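Local coordinates for protein serine-pyruvate aminotransferase (AgxT) (Sulfolobus solfataricus, PDB 3ZRP) that probably transfers amino groups from serine to pyruvate, and from alanine to glyoxylate, using pyridoxal 5'-phosphate as cofactor, at residues W92-I95 with F96-Y99; E176-V180 with D181-T185; I268-H271 with T272-S276; R358-K362 with L363-I367. All blocks are in the same frame, centred on the assembly; numbering follows the deposited sequence. Where two conformers were deposited one is given.

Interaction 1: residues W92-I95 with F96-Y99; sequences WEQI and FKRY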
loop_
_atom_site.group_PDB
_atom_site.type_symbol
_atom_site.label_atom_id
_atom_site.label_comp_id
_atom_site.label_asym_id
_atom_site.label_seq_id
_atom_site.Cartn_x
_atom_site.Cartn_y
_atom_site.Cartn_z
ATOM N N TRP A 92 3.639 10.156 15.520
ATOM C CA TRP A 92 4.960 9.622 15.788
ATOM C C TRP A 92 4.977 8.855 17.135
ATOM O O TRP A 92 5.490 7.734 17.211
ATOM C CB TRP A 92 6.008 10.742 15.870
ATOM C CG TRP A 92 6.484 11.371 14.595
ATOM C CD1 TRP A 92 6.358 12.685 14.258
ATOM C CD2 TRP A 92 7.216 10.747 13.529
ATOM N NE1 TRP A 92 6.948 12.918 13.040
ATOM C CE2 TRP A 92 7.471 11.739 12.566
ATOM C CE3 TRP A 92 7.650 9.433 13.283
ATOM C CZ2 TRP A 92 8.187 11.480 11.388
ATOM C CZ3 TRP A 92 8.348 9.159 12.103
ATOM C CH2 TRP A 92 8.603 10.181 11.161
ATOM N N GLU A 93 4.420 9.464 18.179
ATOM C CA GLU A 93 4.318 8.828 19.504
ATOM C C GLU A 93 3.475 7.531 19.475
ATOM O O GLU A 93 3.873 6.518 20.073
ATOM C CB GLU A 93 3.749 9.809 20.557
ATOM C CG GLU A 93 3.756 9.248 21.963
ATOM C CD GLU A 93 3.149 10.147 23.010
ATOM O OE1 GLU A 93 2.165 10.868 22.725
ATOM O OE2 GLU A 93 3.666 10.109 24.148
ATOM N N GLN A 94 2.339 7.568 18.779
ATOM C CA GLN A 94 1.471 6.370 18.645
ATOM C C GLN A 94 2.206 5.204 17.962
ATOM O O GLN A 94 2.113 4.049 18.430
ATOM C CB GLN A 94 0.141 6.701 17.952
ATOM C CG GLN A 94 -0.726 7.667 18.782
ATOM C CD GLN A 94 -1.029 7.108 20.154
ATOM O OE1 GLN A 94 -0.565 7.630 21.185
ATOM N NE2 GLN A 94 -1.772 5.998 20.179
ATOM N N ILE A 95 2.949 5.515 16.896
ATOM C CA ILE A 95 3.800 4.533 16.209
ATOM C C ILE A 95 4.884 3.983 17.156
ATOM O O ILE A 95 4.990 2.753 17.343
ATOM C CB ILE A 95 4.464 5.128 14.937
ATOM C CG1 ILE A 95 3.416 5.479 13.868
ATOM C CG2 ILE A 95 5.547 4.185 14.366
ATOM C CD1 ILE A 95 3.977 6.362 12.712
ATOM N N PHE A 96 5.644 4.884 17.780
ATOM C CA PHE A 96 6.782 4.462 18.592
ATOM C C PHE A 96 6.396 3.731 19.879
ATOM O O PHE A 96 7.229 3.022 20.417
ATOM C CB PHE A 96 7.761 5.616 18.903
ATOM C CG PHE A 96 8.476 6.182 17.690
ATOM C CD1 PHE A 96 9.055 5.347 16.730
ATOM C CD2 PHE A 96 8.573 7.567 17.520
ATOM C CE1 PHE A 96 9.733 5.873 15.623
ATOM C CE2 PHE A 96 9.252 8.116 16.400
ATOM C CZ PHE A 96 9.815 7.268 15.458
ATOM N N LYS A 97 5.141 3.880 20.342
ATOM C CA LYS A 97 4.608 3.112 21.467
ATOM C C LYS A 97 4.610 1.614 21.182
ATOM O O LYS A 97 4.627 0.804 22.104
ATOM C CB LYS A 97 3.170 3.529 21.778
ATOM C CG LYS A 97 2.992 4.628 22.835
ATOM C CD LYS A 97 1.477 4.789 23.142
ATOM C CE LYS A 97 1.109 6.151 23.733
ATOM N NZ LYS A 97 1.738 6.384 25.066
ATOM N N ARG A 98 4.610 1.248 19.901
ATOM C CA ARG A 98 4.613 -0.158 19.499
ATOM C C ARG A 98 6.011 -0.772 19.498
ATOM O O ARG A 98 6.150 -1.966 19.268
ATOM C CB ARG A 98 3.977 -0.314 18.112
ATOM C CG ARG A 98 2.532 0.195 17.976
ATOM C CD ARG A 98 1.612 -0.340 19.077
ATOM N NE ARG A 98 1.523 -1.797 18.995
ATOM C CZ ARG A 98 0.777 -2.571 19.781
ATOM N NH1 ARG A 98 0.036 -2.019 20.733
ATOM N NH2 ARG A 98 0.788 -3.899 19.621
ATOM N N TYR A 99 7.044 0.049 19.724
ATOM C CA TYR A 99 8.431 -0.372 19.606
ATOM C C TYR A 99 9.161 -0.185 20.934
ATOM O O TYR A 99 8.812 0.703 21.699
ATOM C CB TYR A 99 9.142 0.400 18.477
ATOM C CG TYR A 99 8.572 0.012 17.111
ATOM C CD1 TYR A 99 7.383 0.615 16.631
ATOM C CD2 TYR A 99 9.144 -1.032 16.360
ATOM C CE1 TYR A 99 6.808 0.224 15.382
ATOM C CE2 TYR A 99 8.611 -1.409 15.129
ATOM C CZ TYR A 99 7.437 -0.803 14.653
ATOM O OH TYR A 99 6.910 -1.230 13.455
#
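Trp92 and Phe96, one helical turn apart, lie side by side, forming the tight half of this contact. Their rings are near parallel, planes at 12°, but slid so far that they barely overlap: Trp92 CE3 meets Phe96 CE2 at 3.7 Å, while the centroids of the Trp92 six-membered ring and the Phe96 ring stand 5.8 Å apart. In both residues CG is anti to the carbonyl carbon (chi1 -76° and -65°), which sends the rings off the same flank. The Trp92 side chain packs on Met67, about 7 Å from the bound PLP, and that of Ile95 lies about 4 Å from that of Thr64, which binds the cofactor. The last turn of helix 87-96 runs into a type I turn, Phe96 to Tyr99, toward strand 102-106 of the central sheet of this class-V aminotransferase. Phe96 N bonds Trp92 O at 2.9 Å, but Arg98 N reaches Ile95 O from above the carbonyl plane. The same Ile95 O lies in the plane of the Tyr99 ring, at its edge, 3.3 Å from Tyr99 CD1, and Tyr99 OH is bonded to Glu68. Lys97 makes the loose, exposed side, running alongside Gln94 with Lys97 CE 3.4 Å from Gln94 OE1. Lys97 NZ stays 4.3 Å from Glu93 OE2, beyond a salt bridge; Glu93 OE1 pairs with Arg107. Arg98 NH2 bonds Ala217 O of the second subunit.

Interaction 2: residues E176-V180 with D181-T185; sequences EEWNV and DVYLT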
loop_
_atom_site.group_PDB
_atom_site.type_symbol
_atom_site.label_atom_id
_atom_site.label_comp_id
_atom_site.label_asym_id
_atom_site.label_seq_id
_atom_site.Cartn_x
_atom_site.Cartn_y
_atom_site.Cartn_z
ATOM N N GLU A 176 19.020 18.250 1.810
ATOM C CA GLU A 176 20.489 18.169 1.922
ATOM C C GLU A 176 21.094 19.402 2.620
ATOM O O GLU A 176 21.910 19.274 3.549
ATOM C CB GLU A 176 21.140 17.942 0.557
ATOM C CG GLU A 176 22.659 18.121 0.568
ATOM C CD GLU A 176 23.378 17.426 -0.577
ATOM O OE1 GLU A 176 22.746 17.018 -1.577
ATOM O OE2 GLU A 176 24.611 17.299 -0.475
ATOM N N GLU A 177 20.690 20.584 2.171
ATOM C CA GLU A 177 21.209 21.831 2.725
ATOM C C GLU A 177 20.906 21.974 4.216
ATOM O O GLU A 177 21.763 22.417 4.977
ATOM C CB GLU A 177 20.675 23.030 1.951
ATOM C CG GLU A 177 21.450 24.318 2.206
ATOM C CD GLU A 177 20.718 25.539 1.697
ATOM O OE1 GLU A 177 20.452 25.612 0.476
ATOM O OE2 GLU A 177 20.406 26.422 2.526
ATOM N N TRP A 178 19.709 21.573 4.632
ATOM C CA TRP A 178 19.344 21.609 6.048
ATOM C C TRP A 178 19.884 20.413 6.831
ATOM O O TRP A 178 19.788 20.398 8.059
ATOM C CB TRP A 178 17.836 21.710 6.249
ATOM C CG TRP A 178 17.162 22.856 5.556
ATOM C CD1 TRP A 178 17.742 24.035 5.132
ATOM C CD2 TRP A 178 15.764 22.971 5.271
ATOM N NE1 TRP A 178 16.797 24.843 4.549
ATOM C CE2 TRP A 178 15.571 24.218 4.615
ATOM C CE3 TRP A 178 14.657 22.126 5.468
ATOM C CZ2 TRP A 178 14.316 24.662 4.189
ATOM C CZ3 TRP A 178 13.399 22.564 5.022
ATOM C CH2 TRP A 178 13.238 23.827 4.395
ATOM N N ASN A 179 20.482 19.450 6.123
ATOM C CA ASN A 179 21.072 18.239 6.721
ATOM C C ASN A 179 20.006 17.405 7.472
ATOM O O ASN A 179 20.130 17.159 8.656
ATOM C CB ASN A 179 22.275 18.605 7.617
ATOM C CG ASN A 179 23.292 17.459 7.787
ATOM O OD1 ASN A 179 23.081 16.314 7.357
ATOM N ND2 ASN A 179 24.413 17.782 8.435
ATOM N N VAL A 180 18.952 17.011 6.760
ATOM C CA VAL A 180 17.896 16.130 7.307
ATOM C C VAL A 180 18.307 14.707 6.981
ATOM O O VAL A 180 18.869 14.441 5.908
ATOM C CB VAL A 180 16.507 16.447 6.695
ATOM C CG1 VAL A 180 15.389 15.448 7.216
ATOM C CG2 VAL A 180 16.119 17.880 7.002
ATOM N N ASP A 181 18.041 13.783 7.901
ATOM C CA ASP A 181 18.396 12.384 7.670
ATOM C C ASP A 181 17.321 11.551 7.001
ATOM O O ASP A 181 17.642 10.639 6.224
ATOM C CB ASP A 181 18.884 11.757 8.963
ATOM C CG ASP A 181 20.133 12.443 9.461
ATOM O OD1 ASP A 181 21.156 12.358 8.740
ATOM O OD2 ASP A 181 20.055 13.112 10.512
ATOM N N VAL A 182 16.057 11.846 7.338
ATOM C CA VAL A 182 14.886 11.299 6.632
ATOM C C VAL A 182 13.879 12.413 6.410
ATOM O O VAL A 182 13.401 13.025 7.349
ATOM C CB VAL A 182 14.140 10.183 7.439
ATOM C CG1 VAL A 182 12.961 9.632 6.600
ATOM C CG2 VAL A 182 15.090 9.028 7.853
ATOM N N TYR A 183 13.544 12.676 5.156
ATOM C CA TYR A 183 12.478 13.618 4.833
ATOM C C TYR A 183 11.441 12.739 4.142
ATOM O O TYR A 183 11.795 11.981 3.241
ATOM C CB TYR A 183 12.995 14.752 3.902
ATOM C CG TYR A 183 12.454 16.107 4.286
ATOM C CD1 TYR A 183 11.078 16.366 4.232
ATOM C CD2 TYR A 183 13.310 17.128 4.744
ATOM C CE1 TYR A 183 10.555 17.601 4.609
ATOM C CE2 TYR A 183 12.804 18.384 5.110
ATOM C CZ TYR A 183 11.414 18.606 5.056
ATOM O OH TYR A 183 10.866 19.810 5.431
ATOM N N LEU A 184 10.193 12.760 4.591
ATOM C CA LEU A 184 9.244 11.820 4.028
ATOM C C LEU A 184 7.951 12.536 3.622
ATOM O O LEU A 184 7.642 13.643 4.118
ATOM C CB LEU A 184 8.978 10.645 4.997
ATOM C CG LEU A 184 8.331 11.004 6.340
ATOM C CD1 LEU A 184 6.796 11.094 6.215
ATOM C CD2 LEU A 184 8.721 10.010 7.453
ATOM N N THR A 185 7.237 11.922 2.685
ATOM C CA THR A 185 5.961 12.440 2.236
ATOM C C THR A 185 5.053 11.278 1.756
ATOM O O THR A 185 5.362 10.086 1.993
ATOM C CB THR A 185 6.141 13.604 1.192
ATOM O OG1 THR A 185 4.888 14.241 0.978
ATOM C CG2 THR A 185 6.685 13.119 -0.157
HETATM O O HOH W 1 23.472 13.565 8.226
#
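Tyr183 packs against Val180 and meets Trp178 at its ring edge where the chain, leaving a type I turn at Glu176-Asn179, enters strand 182-186, an inner strand of the mixed seven-stranded sheet in this PLP-dependent aminotransferase. The apolar contacts come first. Val180 CG1, set anti to the backbone N (chi1 177°), approaches Tyr183 CD2 to 3.6 Å, and CG2 of the same valine comes to 3.7 Å from that carbon, so both methyls rest against one ring carbon. Farther out, Trp178 CE3 lies near the plane of the tyrosine ring, 4.2 Å from Tyr183 CE2, and the Tyr183 hydroxyl in turn sits in the plane of the indole at its edge, OH 3.8 Å from Trp178 CZ3. The two rings thus meet rim to rim without stacking. Val146 of helix 146-153 touches both of them. A leucine in place of Tyr183 would probably leave the indole edge without the hydroxyl and ring carbon it meets, and open a gap beside Trp178. Polar links hold the opposite flank. Asp181 OD2 forms a salt bridge with Arg154, which also bonds Asn179 O, and Asp181 OD1 is hydrogen-bonded to Ser203. No direct hydrogen bond joins the two segments; instead one water donates to both side chains that flank Val180, at 2.9 Å to Asn179 OD1 and 2.7 Å to Asp181 OD1.

Interaction 3: residues I268-H271 with T272-S276; sequences IKRH and TMVAS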
loop_
_atom_site.group_PDB
_atom_site.type_symbol
_atom_site.label_atom_id
_atom_site.label_comp_id
_atom_site.label_asym_id
_atom_site.label_seq_id
_atom_site.Cartn_x
_atom_site.Cartn_y
_atom_site.Cartn_z
ATOM N N ILE A 268 6.171 26.359 -5.605
ATOM C CA ILE A 268 6.195 26.905 -4.250
ATOM C C ILE A 268 5.556 28.304 -4.257
ATOM O O ILE A 268 4.656 28.585 -3.464
ATOM C CB ILE A 268 7.642 26.930 -3.675
ATOM C CG1 ILE A 268 8.121 25.508 -3.358
ATOM C CG2 ILE A 268 7.746 27.796 -2.427
ATOM C CD1 ILE A 268 9.654 25.387 -3.255
ATOM N N LYS A 269 5.998 29.154 -5.186
ATOM C CA LYS A 269 5.470 30.514 -5.318
ATOM C C LYS A 269 3.967 30.529 -5.537
ATOM O O LYS A 269 3.253 31.337 -4.915
ATOM C CB LYS A 269 6.196 31.271 -6.442
ATOM C CG LYS A 269 7.584 31.727 -6.045
ATOM C CD LYS A 269 8.344 32.317 -7.216
ATOM C CE LYS A 269 9.821 32.502 -6.873
ATOM N NZ LYS A 269 10.681 32.454 -8.096
ATOM N N ARG A 270 3.478 29.620 -6.392
ATOM C CA ARG A 270 2.014 29.472 -6.601
ATOM C C ARG A 270 1.273 29.135 -5.310
ATOM O O ARG A 270 0.237 29.741 -5.037
ATOM C CB ARG A 270 1.676 28.460 -7.718
ATOM C CG ARG A 270 0.153 28.120 -7.833
ATOM C CD ARG A 270 -0.134 27.299 -9.113
ATOM N NE ARG A 270 0.676 26.076 -9.180
ATOM C CZ ARG A 270 0.398 24.954 -8.521
ATOM N NH1 ARG A 270 -0.673 24.880 -7.741
ATOM N NH2 ARG A 270 1.194 23.904 -8.634
ATOM N N HIS A 271 1.765 28.152 -4.541
ATOM C CA HIS A 271 1.175 27.847 -3.236
ATOM C C HIS A 271 1.202 29.053 -2.288
ATOM O O HIS A 271 0.220 29.330 -1.617
ATOM C CB HIS A 271 1.877 26.631 -2.575
ATOM C CG HIS A 271 1.496 25.322 -3.194
ATOM N ND1 HIS A 271 2.107 24.832 -4.322
ATOM C CD2 HIS A 271 0.535 24.419 -2.866
ATOM C CE1 HIS A 271 1.558 23.674 -4.660
ATOM N NE2 HIS A 271 0.608 23.394 -3.784
ATOM N N THR A 272 2.327 29.765 -2.246
ATOM C CA THR A 272 2.427 30.968 -1.395
ATOM C C THR A 272 1.366 32.009 -1.789
ATOM O O THR A 272 0.673 32.552 -0.923
ATOM C CB THR A 272 3.818 31.613 -1.472
ATOM O OG1 THR A 272 4.828 30.638 -1.179
ATOM C CG2 THR A 272 3.938 32.792 -0.491
ATOM N N MET A 273 1.235 32.261 -3.101
ATOM C CA MET A 273 0.290 33.253 -3.619
ATOM C C MET A 273 -1.153 32.850 -3.329
ATOM O O MET A 273 -1.943 33.646 -2.797
ATOM C CB MET A 273 0.480 33.453 -5.125
ATOM C CG MET A 273 -0.573 34.385 -5.758
ATOM S SD MET A 273 -0.505 34.474 -7.556
ATOM C CE MET A 273 1.101 35.245 -7.836
ATOM N N VAL A 274 -1.497 31.607 -3.677
ATOM C CA VAL A 274 -2.850 31.121 -3.476
ATOM C C VAL A 274 -3.215 31.142 -1.985
ATOM O O VAL A 274 -4.304 31.582 -1.619
ATOM C CB VAL A 274 -3.073 29.686 -4.075
ATOM C CG1 VAL A 274 -4.394 29.074 -3.568
ATOM C CG2 VAL A 274 -3.038 29.723 -5.596
ATOM N N ALA A 275 -2.323 30.642 -1.133
ATOM C CA ALA A 275 -2.605 30.615 0.315
ATOM C C ALA A 275 -2.778 32.027 0.913
ATOM O O ALA A 275 -3.718 32.260 1.661
ATOM C CB ALA A 275 -1.517 29.823 1.072
ATOM N N SER A 276 -1.871 32.948 0.565
ATOM C CA SER A 276 -1.959 34.333 1.029
ATOM C C SER A 276 -3.268 34.973 0.562
ATOM O O SER A 276 -3.906 35.718 1.314
ATOM C CB SER A 276 -0.771 35.163 0.526
ATOM O OG SER A 276 0.467 34.698 1.009
#
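Helix 264-284 carries this contact, an unbroken run of alpha helix in which Ile268, Lys269, Arg270 and His271 offer their carbonyls to the amides of Thr272, Met273, Val274 and Ala275. All four bonds measure 2.9 Å from N to O, and the straightest, from Val274 N to Arg270 O, has an N-H...O angle of 170°. Side chains add to this mostly by leaning on carbonyl oxygens. Val274 CG2, anti to the carbonyl carbon, drops back to 3.3 Å from Arg270 O, and Ala275 CB lies 3.2 Å from His271 O. Thr272 turns its hydroxyl beside its own backbone N (chi1 -54°), which places Thr272 OG1 3.1 Å from Ile268 O. A turn later Ser276 N bonds Thr272 O; in one of the two conformers of Ser276 its OG also donates to that oxygen, from the opposite face of the carbonyl plane, a less certain bond. The helix precedes the small antiparallel sheet of strands 301-305, 335-339 and 326-327, in keeping with the smaller C-terminal domain of fold-type I PLP enzymes. The loop holding Gly342 and Val344 meets the flank of His271 and Arg270. His271 bonds through NE2 to Gly342 N and through ND1 to Arg267 O, a turn earlier on its own helix, which fixes both ends of the imidazole and its rotation. Arg270 uses its whole guanidinium group, with NH1 on Val344 O, NH2 on Gly342 O and NE in a salt bridge to Glu262 of helix 246-262. The side chains of Lys269 and Met273 lie on the exposed side.

Interaction 4: residues R358-K362 with L363-I367; sequences RTLRK and LGEPI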
loop_
_atom_site.group_PDB
_atom_site.type_symbol
_atom_site.label_atom_id
_atom_site.label_comp_id
_atom_site.label_asym_id
_atom_site.label_seq_id
_atom_site.Cartn_x
_atom_site.Cartn_y
_atom_site.Cartn_z
ATOM N N ARG A 358 -21.170 32.712 0.851
ATOM C CA ARG A 358 -22.598 32.398 0.710
ATOM C C ARG A 358 -23.094 31.259 1.604
ATOM O O ARG A 358 -24.280 31.204 1.967
ATOM C CB ARG A 358 -23.024 32.235 -0.755
ATOM C CG ARG A 358 -22.250 31.260 -1.583
ATOM C CD ARG A 358 -22.470 31.603 -3.039
ATOM N NE ARG A 358 -22.292 30.446 -3.908
ATOM C CZ ARG A 358 -21.314 30.308 -4.796
ATOM N NH1 ARG A 358 -20.409 31.262 -4.950
ATOM N NH2 ARG A 358 -21.257 29.211 -5.542
ATOM N N THR A 359 -22.186 30.376 2.004
ATOM C CA THR A 359 -22.550 29.312 2.920
ATOM C C THR A 359 -22.729 29.862 4.352
ATOM O O THR A 359 -23.704 29.524 5.040
ATOM C CB THR A 359 -21.536 28.155 2.866
ATOM O OG1 THR A 359 -21.349 27.761 1.504
ATOM C CG2 THR A 359 -22.019 26.961 3.672
ATOM N N LEU A 360 -21.806 30.724 4.780
ATOM C CA LEU A 360 -21.851 31.293 6.132
ATOM C C LEU A 360 -23.023 32.274 6.310
ATOM O O LEU A 360 -23.587 32.383 7.406
ATOM C CB LEU A 360 -20.515 31.946 6.500
ATOM C CG LEU A 360 -19.305 31.013 6.598
ATOM C CD1 LEU A 360 -18.080 31.733 7.166
ATOM C CD2 LEU A 360 -19.627 29.784 7.415
ATOM N N ARG A 361 -23.367 32.972 5.225
ATOM C CA ARG A 361 -24.527 33.863 5.174
ATOM C C ARG A 361 -25.806 33.108 5.541
ATOM O O ARG A 361 -26.572 33.551 6.402
ATOM C CB ARG A 361 -24.639 34.459 3.767
ATOM C CG ARG A 361 -25.678 35.571 3.569
ATOM C CD ARG A 361 -25.134 36.654 2.631
ATOM N NE ARG A 361 -26.112 37.140 1.649
ATOM C CZ ARG A 361 -26.269 38.417 1.304
ATOM N NH1 ARG A 361 -25.538 39.374 1.872
ATOM N NH2 ARG A 361 -27.178 38.741 0.394
ATOM N N LYS A 362 -26.021 31.961 4.892
ATOM C CA LYS A 362 -27.223 31.159 5.107
ATOM C C LYS A 362 -27.250 30.479 6.476
ATOM O O LYS A 362 -28.293 29.981 6.911
ATOM C CB LYS A 362 -27.409 30.127 3.982
ATOM C CG LYS A 362 -26.431 28.958 3.964
ATOM C CD LYS A 362 -26.517 28.187 2.654
ATOM C CE LYS A 362 -25.730 26.886 2.720
ATOM N NZ LYS A 362 -25.531 26.291 1.367
ATOM N N LEU A 363 -26.106 30.462 7.157
ATOM C CA LEU A 363 -26.001 29.764 8.443
ATOM C C LEU A 363 -25.793 30.687 9.658
ATOM O O LEU A 363 -25.662 30.210 10.789
ATOM C CB LEU A 363 -24.924 28.673 8.377
ATOM C CG LEU A 363 -25.224 27.466 7.482
ATOM C CD1 LEU A 363 -23.933 26.779 7.041
ATOM C CD2 LEU A 363 -26.142 26.464 8.180
ATOM N N GLY A 364 -25.743 31.997 9.411
ATOM C CA GLY A 364 -25.742 32.992 10.479
ATOM C C GLY A 364 -24.426 33.211 11.188
ATOM O O GLY A 364 -24.406 33.626 12.347
ATOM N N GLU A 365 -23.321 32.941 10.497
ATOM C CA GLU A 365 -21.998 33.259 11.028
ATOM C C GLU A 365 -21.708 34.746 10.806
ATOM O O GLU A 365 -21.835 35.242 9.679
ATOM C CB GLU A 365 -20.918 32.374 10.382
ATOM C CG GLU A 365 -19.474 32.623 10.876
ATOM C CD GLU A 365 -19.228 32.121 12.300
ATOM O OE1 GLU A 365 -20.016 31.294 12.802
ATOM O OE2 GLU A 365 -18.239 32.558 12.918
ATOM N N PRO A 366 -21.331 35.471 11.878
ATOM C CA PRO A 366 -21.015 36.896 11.744
ATOM C C PRO A 366 -19.837 37.143 10.797
ATOM O O PRO A 366 -18.680 36.880 11.151
ATOM C CB PRO A 366 -20.664 37.334 13.180
ATOM C CG PRO A 366 -20.607 36.082 14.001
ATOM C CD PRO A 366 -21.356 35.029 13.281
ATOM N N ILE A 367 -20.140 37.630 9.600
ATOM C CA ILE A 367 -19.115 37.951 8.617
ATOM C C ILE A 367 -19.384 39.283 7.924
ATOM O O ILE A 367 -20.504 39.806 7.968
ATOM C CB ILE A 367 -18.988 36.836 7.535
ATOM C CG1 ILE A 367 -20.345 36.562 6.874
ATOM C CG2 ILE A 367 -18.431 35.559 8.142
ATOM C CD1 ILE A 367 -20.244 35.812 5.549
#
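Glu365 N donates to Leu360 O at 3.2 Å while Gly364, with positive phi (79°), turns the chain out of helix 346-363, and a weak bond from Gly364 N back to Arg361 O completes a Schellman motif. A second weak bond, from Leu363 N, also ends on Leu360 O. The side chain of Leu360 runs alongside Glu365, their CB atoms 3.9 Å apart, and crosses Ile367 at about a right angle. Two branches of Ile367 meet it: CG2 at 4.0 Å from Leu360 CD1, and CD1 at the same distance from Leu360 CB. With Ile367 CG1 between N and the carbonyl carbon (chi1 55°) and the chain extended beyond it, CD1 reaches that leucine CB. The carboxylate of Glu365 leads away to backbone amides, OE1 on Val308 and Ala309 and OE2 on Lys307, tying the helix exit to the loop between strand 301-305 and helix 311-319. On another flank Leu363 lies beside Thr359 and packs on Val314 of helix 311-319. A serine in place of Leu363 would probably leave the Thr359 methyl without its apolar neighbour and open a gap against helix 311-319. That methyl, Thr359 CG2, stands 3.9 Å from Leu363 CD1.

How the interactions relate
The four contacts follow one another along the chain. Interactions 1 and 2 belong to the region of the mixed seven-stranded sheet: helix 87-96 leads to strand 102-106, one of its two outer strands, while strand 182-186 lies inside it. Their centres are about 21 Å apart, yet they touch, Trp92 CH2 lying 3.7 Å from Leu184 CD2, so the helix packs on the strand near the cofactor. Interaction 3 lies within helix 264-284, and interaction 4 at the C-terminal end of helix 346-363 and the loop after it, their centres about 26 Å apart. Interaction 3 comes within about 9 Å of interaction 2, nearest atoms, whereas interaction 4 stays about 30 Å from it, so both belong to helices beyond the PLP-bearing sheet.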